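Local structure of cell wall surface anchor family protein (3PHS) at residues R166-Q178 / A183-S197. The protein serves as a minor pilin of Streptococcus agalactiae, a pilus subunit whose IgG-like domain mediates adhesion to lung epithelial cells. Residues are numbered along the deposited sequence; the frame is centred on the assembly and turned at random.
Sequences RTPIRVKNGVHSQ and AKHLETDSSGHIRIS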
# COMPACT_ATOMS: atom_id res chain seq x y z
N ARG A 166 -7.80 -2.55 4.45
CA ARG A 166 -9.24 -2.71 4.56
C ARG A 166 -9.92 -2.70 3.20
O ARG A 166 -11.02 -3.24 3.04
CB ARG A 166 -9.81 -1.56 5.40
CG ARG A 166 -11.04 -1.92 6.24
CD ARG A 166 -11.74 -0.66 6.80
NE ARG A 166 -10.78 0.41 7.09
CZ ARG A 166 -10.07 0.51 8.22
NH1 ARG A 166 -10.20 -0.40 9.18
NH2 ARG A 166 -9.23 1.53 8.38
N THR A 167 -9.29 -2.07 2.22
CA THR A 167 -9.92 -1.88 0.92
C THR A 167 -9.16 -2.51 -0.24
O THR A 167 -7.96 -2.27 -0.42
CB THR A 167 -10.36 -0.39 0.63
OG1 THR A 167 -9.98 -0.01 -0.70
CG2 THR A 167 -9.75 0.61 1.63
N PRO A 168 -9.88 -3.33 -1.03
CA PRO A 168 -9.31 -4.10 -2.14
C PRO A 168 -8.66 -3.22 -3.20
O PRO A 168 -9.16 -2.14 -3.50
CB PRO A 168 -10.51 -4.84 -2.74
CG PRO A 168 -11.64 -4.69 -1.78
CD PRO A 168 -11.34 -3.52 -0.91
N ILE A 169 -7.54 -3.71 -3.76
CA ILE A 169 -6.84 -3.09 -4.88
C ILE A 169 -7.58 -3.43 -6.16
O ILE A 169 -7.93 -4.59 -6.39
CB ILE A 169 -5.37 -3.62 -4.94
CG1 ILE A 169 -4.56 -3.00 -3.81
CG2 ILE A 169 -4.69 -3.34 -6.29
CD1 ILE A 169 -3.62 -3.95 -3.18
N ARG A 170 -7.82 -2.43 -7.01
CA ARG A 170 -8.58 -2.65 -8.24
C ARG A 170 -7.67 -2.75 -9.47
O ARG A 170 -6.56 -2.22 -9.47
CB ARG A 170 -9.68 -1.58 -8.39
CG ARG A 170 -10.61 -1.57 -7.17
CD ARG A 170 -11.78 -0.59 -7.23
NE ARG A 170 -11.35 0.80 -7.03
CZ ARG A 170 -11.42 1.75 -7.96
NH1 ARG A 170 -11.90 1.46 -9.17
NH2 ARG A 170 -11.00 2.98 -7.69
N VAL A 171 -8.14 -3.47 -10.49
CA VAL A 171 -7.29 -3.82 -11.63
C VAL A 171 -8.05 -3.58 -12.95
O VAL A 171 -9.26 -3.83 -13.01
CB VAL A 171 -6.82 -5.32 -11.53
CG1 VAL A 171 -6.00 -5.74 -12.74
CG2 VAL A 171 -6.02 -5.55 -10.22
N LYS A 172 -7.34 -3.09 -13.95
CA LYS A 172 -7.88 -2.81 -15.30
C LYS A 172 -6.72 -2.99 -16.30
O LYS A 172 -5.60 -2.59 -16.03
CB LYS A 172 -8.43 -1.37 -15.33
CG LYS A 172 -9.12 -0.88 -16.63
CD LYS A 172 -9.50 0.61 -16.46
CE LYS A 172 -9.73 1.32 -17.79
NZ LYS A 172 -10.37 2.65 -17.58
N ASN A 173 -6.98 -3.57 -17.47
CA ASN A 173 -5.90 -3.82 -18.45
C ASN A 173 -4.76 -4.69 -17.86
O ASN A 173 -3.58 -4.53 -18.23
CB ASN A 173 -5.31 -2.50 -19.02
CG ASN A 173 -6.34 -1.68 -19.82
OD1 ASN A 173 -6.36 -0.43 -19.76
ND2 ASN A 173 -7.18 -2.37 -20.58
N GLY A 174 -5.12 -5.60 -16.95
CA GLY A 174 -4.15 -6.46 -16.23
C GLY A 174 -3.18 -5.71 -15.33
O GLY A 174 -2.11 -6.22 -14.97
N VAL A 175 -3.57 -4.49 -14.97
CA VAL A 175 -2.70 -3.60 -14.23
C VAL A 175 -3.47 -2.99 -13.06
O VAL A 175 -4.66 -2.71 -13.18
CB VAL A 175 -2.18 -2.46 -15.17
CG1 VAL A 175 -1.31 -1.52 -14.43
CG2 VAL A 175 -1.40 -3.05 -16.36
N HIS A 176 -2.79 -2.77 -11.94
CA HIS A 176 -3.37 -2.00 -10.86
C HIS A 176 -3.80 -0.62 -11.40
O HIS A 176 -3.01 0.09 -12.05
CB HIS A 176 -2.38 -1.87 -9.70
CG HIS A 176 -2.88 -1.01 -8.58
ND1 HIS A 176 -2.04 -0.41 -7.66
CD2 HIS A 176 -4.14 -0.64 -8.24
CE1 HIS A 176 -2.76 0.30 -6.81
NE2 HIS A 176 -4.04 0.18 -7.15
N SER A 177 -5.07 -0.30 -11.19
CA SER A 177 -5.66 0.90 -11.78
C SER A 177 -6.48 1.68 -10.76
O SER A 177 -7.07 1.10 -9.83
CB SER A 177 -6.51 0.55 -13.01
OG SER A 177 -7.21 1.68 -13.51
N GLN A 178 -6.52 3.00 -10.93
CA GLN A 178 -7.35 3.84 -10.09
C GLN A 178 -8.54 4.40 -10.86
O GLN A 178 -9.25 5.29 -10.38
CB GLN A 178 -6.52 4.97 -9.49
CG GLN A 178 -5.32 4.46 -8.74
CD GLN A 178 -4.76 5.49 -7.82
OE1 GLN A 178 -5.15 5.55 -6.66
NE2 GLN A 178 -3.87 6.36 -8.33
N ALA A 183 -11.84 -2.92 -11.43
CA ALA A 183 -12.64 -3.86 -10.64
C ALA A 183 -11.84 -4.49 -9.50
O ALA A 183 -10.63 -4.70 -9.63
CB ALA A 183 -13.15 -4.95 -11.56
N LYS A 184 -12.52 -4.78 -8.39
CA LYS A 184 -11.91 -5.53 -7.28
C LYS A 184 -11.92 -7.05 -7.53
O LYS A 184 -11.04 -7.79 -7.04
CB LYS A 184 -12.53 -5.14 -5.94
CG LYS A 184 -13.98 -5.55 -5.75
CD LYS A 184 -14.42 -5.44 -4.32
CE LYS A 184 -15.93 -5.66 -4.23
NZ LYS A 184 -16.45 -5.43 -2.87
N HIS A 185 -12.91 -7.50 -8.30
CA HIS A 185 -13.02 -8.93 -8.56
C HIS A 185 -12.00 -9.37 -9.61
O HIS A 185 -11.86 -8.80 -10.70
CB HIS A 185 -14.46 -9.36 -8.88
CG HIS A 185 -15.27 -9.69 -7.66
ND1 HIS A 185 -16.41 -10.47 -7.71
CD2 HIS A 185 -15.10 -9.36 -6.36
CE1 HIS A 185 -16.91 -10.59 -6.50
NE2 HIS A 185 -16.13 -9.93 -5.65
N LEU A 186 -11.22 -10.36 -9.21
CA LEU A 186 -10.16 -10.90 -10.06
C LEU A 186 -10.51 -12.36 -10.30
O LEU A 186 -10.85 -13.07 -9.37
CB LEU A 186 -8.79 -10.78 -9.37
CG LEU A 186 -8.41 -9.42 -8.76
CD1 LEU A 186 -7.26 -9.57 -7.76
CD2 LEU A 186 -8.06 -8.42 -9.85
N GLU A 187 -10.44 -12.79 -11.55
CA GLU A 187 -10.90 -14.14 -11.89
C GLU A 187 -9.83 -14.88 -12.68
O GLU A 187 -9.26 -14.33 -13.62
CB GLU A 187 -12.22 -14.05 -12.68
CG GLU A 187 -13.01 -15.33 -12.62
CD GLU A 187 -14.35 -15.24 -13.32
OE1 GLU A 187 -15.17 -14.36 -12.97
OE2 GLU A 187 -14.60 -16.09 -14.20
N THR A 188 -9.53 -16.11 -12.28
CA THR A 188 -8.53 -16.91 -12.97
C THR A 188 -9.04 -17.20 -14.38
O THR A 188 -10.24 -17.45 -14.57
CB THR A 188 -8.20 -18.23 -12.24
OG1 THR A 188 -9.37 -19.05 -12.18
CG2 THR A 188 -7.70 -17.95 -10.82
N ASP A 189 -8.14 -17.10 -15.34
CA ASP A 189 -8.50 -17.29 -16.74
C ASP A 189 -8.57 -18.79 -17.07
O ASP A 189 -8.44 -19.62 -16.17
CB ASP A 189 -7.54 -16.52 -17.67
CG ASP A 189 -6.09 -17.00 -17.59
OD1 ASP A 189 -5.83 -18.17 -17.18
OD2 ASP A 189 -5.19 -16.22 -17.96
N SER A 190 -8.78 -19.13 -18.34
CA SER A 190 -8.91 -20.54 -18.75
C SER A 190 -7.65 -21.38 -18.45
O SER A 190 -7.72 -22.61 -18.35
CB SER A 190 -9.25 -20.62 -20.25
OG SER A 190 -8.16 -20.15 -21.03
N SER A 191 -6.51 -20.71 -18.29
CA SER A 191 -5.24 -21.34 -17.94
C SER A 191 -4.94 -21.36 -16.43
O SER A 191 -3.85 -21.75 -16.02
CB SER A 191 -4.10 -20.64 -18.68
OG SER A 191 -3.94 -19.31 -18.19
N GLY A 192 -5.89 -20.90 -15.62
CA GLY A 192 -5.75 -20.87 -14.16
C GLY A 192 -5.02 -19.66 -13.61
O GLY A 192 -4.75 -19.61 -12.41
N HIS A 193 -4.74 -18.67 -14.46
CA HIS A 193 -3.89 -17.53 -14.07
C HIS A 193 -4.65 -16.22 -13.78
O HIS A 193 -5.67 -15.93 -14.40
CB HIS A 193 -2.80 -17.27 -15.12
CG HIS A 193 -1.70 -18.28 -15.13
ND1 HIS A 193 -0.49 -18.07 -14.51
CD2 HIS A 193 -1.64 -19.52 -15.67
CE1 HIS A 193 0.28 -19.14 -14.67
NE2 HIS A 193 -0.39 -20.03 -15.38
N ILE A 194 -4.14 -15.48 -12.80
CA ILE A 194 -4.42 -14.07 -12.60
C ILE A 194 -3.04 -13.42 -12.67
O ILE A 194 -2.15 -13.77 -11.88
CB ILE A 194 -5.09 -13.79 -11.23
CG1 ILE A 194 -6.52 -14.35 -11.21
CG2 ILE A 194 -5.09 -12.27 -10.90
CD1 ILE A 194 -7.19 -14.32 -9.86
N ARG A 195 -2.84 -12.51 -13.61
CA ARG A 195 -1.58 -11.74 -13.69
C ARG A 195 -1.88 -10.26 -13.49
O ARG A 195 -2.80 -9.72 -14.11
CB ARG A 195 -0.87 -11.93 -15.02
CG ARG A 195 -0.41 -13.36 -15.29
CD ARG A 195 0.20 -13.50 -16.67
NE ARG A 195 0.64 -14.88 -16.94
CZ ARG A 195 -0.13 -15.84 -17.44
NH1 ARG A 195 -1.41 -15.59 -17.73
NH2 ARG A 195 0.37 -17.05 -17.66
N ILE A 196 -1.13 -9.62 -12.59
CA ILE A 196 -1.37 -8.21 -12.28
C ILE A 196 -0.00 -7.52 -12.28
O ILE A 196 0.85 -7.89 -11.51
CB ILE A 196 -2.05 -8.01 -10.89
CG1 ILE A 196 -3.38 -8.79 -10.77
CG2 ILE A 196 -2.32 -6.51 -10.63
CD1 ILE A 196 -3.88 -8.94 -9.32
N SER A 197 0.20 -6.54 -13.15
CA SER A 197 1.47 -5.79 -13.10
C SER A 197 1.17 -4.40 -12.53
O SER A 197 0.03 -4.08 -12.23
CB SER A 197 2.12 -5.72 -14.48
OG SER A 197 1.25 -5.11 -15.39
O HOH W 1 -9.02 -6.80 -5.48
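Val-171 pushes its CG2 methyl between two larger side chains, meeting Leu-186 CD2 at 3.5 Å and Ile-196 CG2 at 3.8 Å. That branch stands anti to the carbonyl carbon, because CG1 takes the position anti to the backbone N (chi1 177°). Leu-186 crosses Val-171 at about a right angle, and both Leu-186 and Ile-196 are buried. The apolar patch belongs to the prealbumin-like domain, where a beta hairpin, strands 171-172 and 175-176 joined by a type I' turn, is held by two sets of backbone bonds.

On one side of the hairpin, Val-171 and Ala-183 form a single antiparallel hydrogen-bonded pair. Val-171 N reaches Ala-183 O at 2.9 Å, whereas the return bond from Ala-183 N meets Val-171 O from above its carbonyl plane. The other side joins strand 193-200: Ser-197 N donates to Gly-174 O in the carbonyl plane, and Ser-197 O accepts from His-176 N at 3.1 Å. The hairpin is thus bonded by its backbone to strand 193-200, which pairs with strand 135-146, and through Leu-186 it packs on strand 186-187, which pairs with strand 157-162.

The Pro-168 ring lies alongside the Lys-184 chain, CB to CB at 3.8 Å, and both point the same way. The chain of Lys-184 is extended beyond CG, which keeps its CD against Pro-168 CG. Arg-170 lays its CB and CG by the Ala-183 carbonyl; its bend at chi3 (-75°) accompanies a guanidinium NH1 that bonds Asp-179 O and Ala-182 O. One water bridges the segments, 2.6 Å from Ile-169 O and 2.7 Å from Lys-184 O. Beside the bridge to Ser-197, Val-175 CG2 rests 3.5 Å from Ser-197 OG.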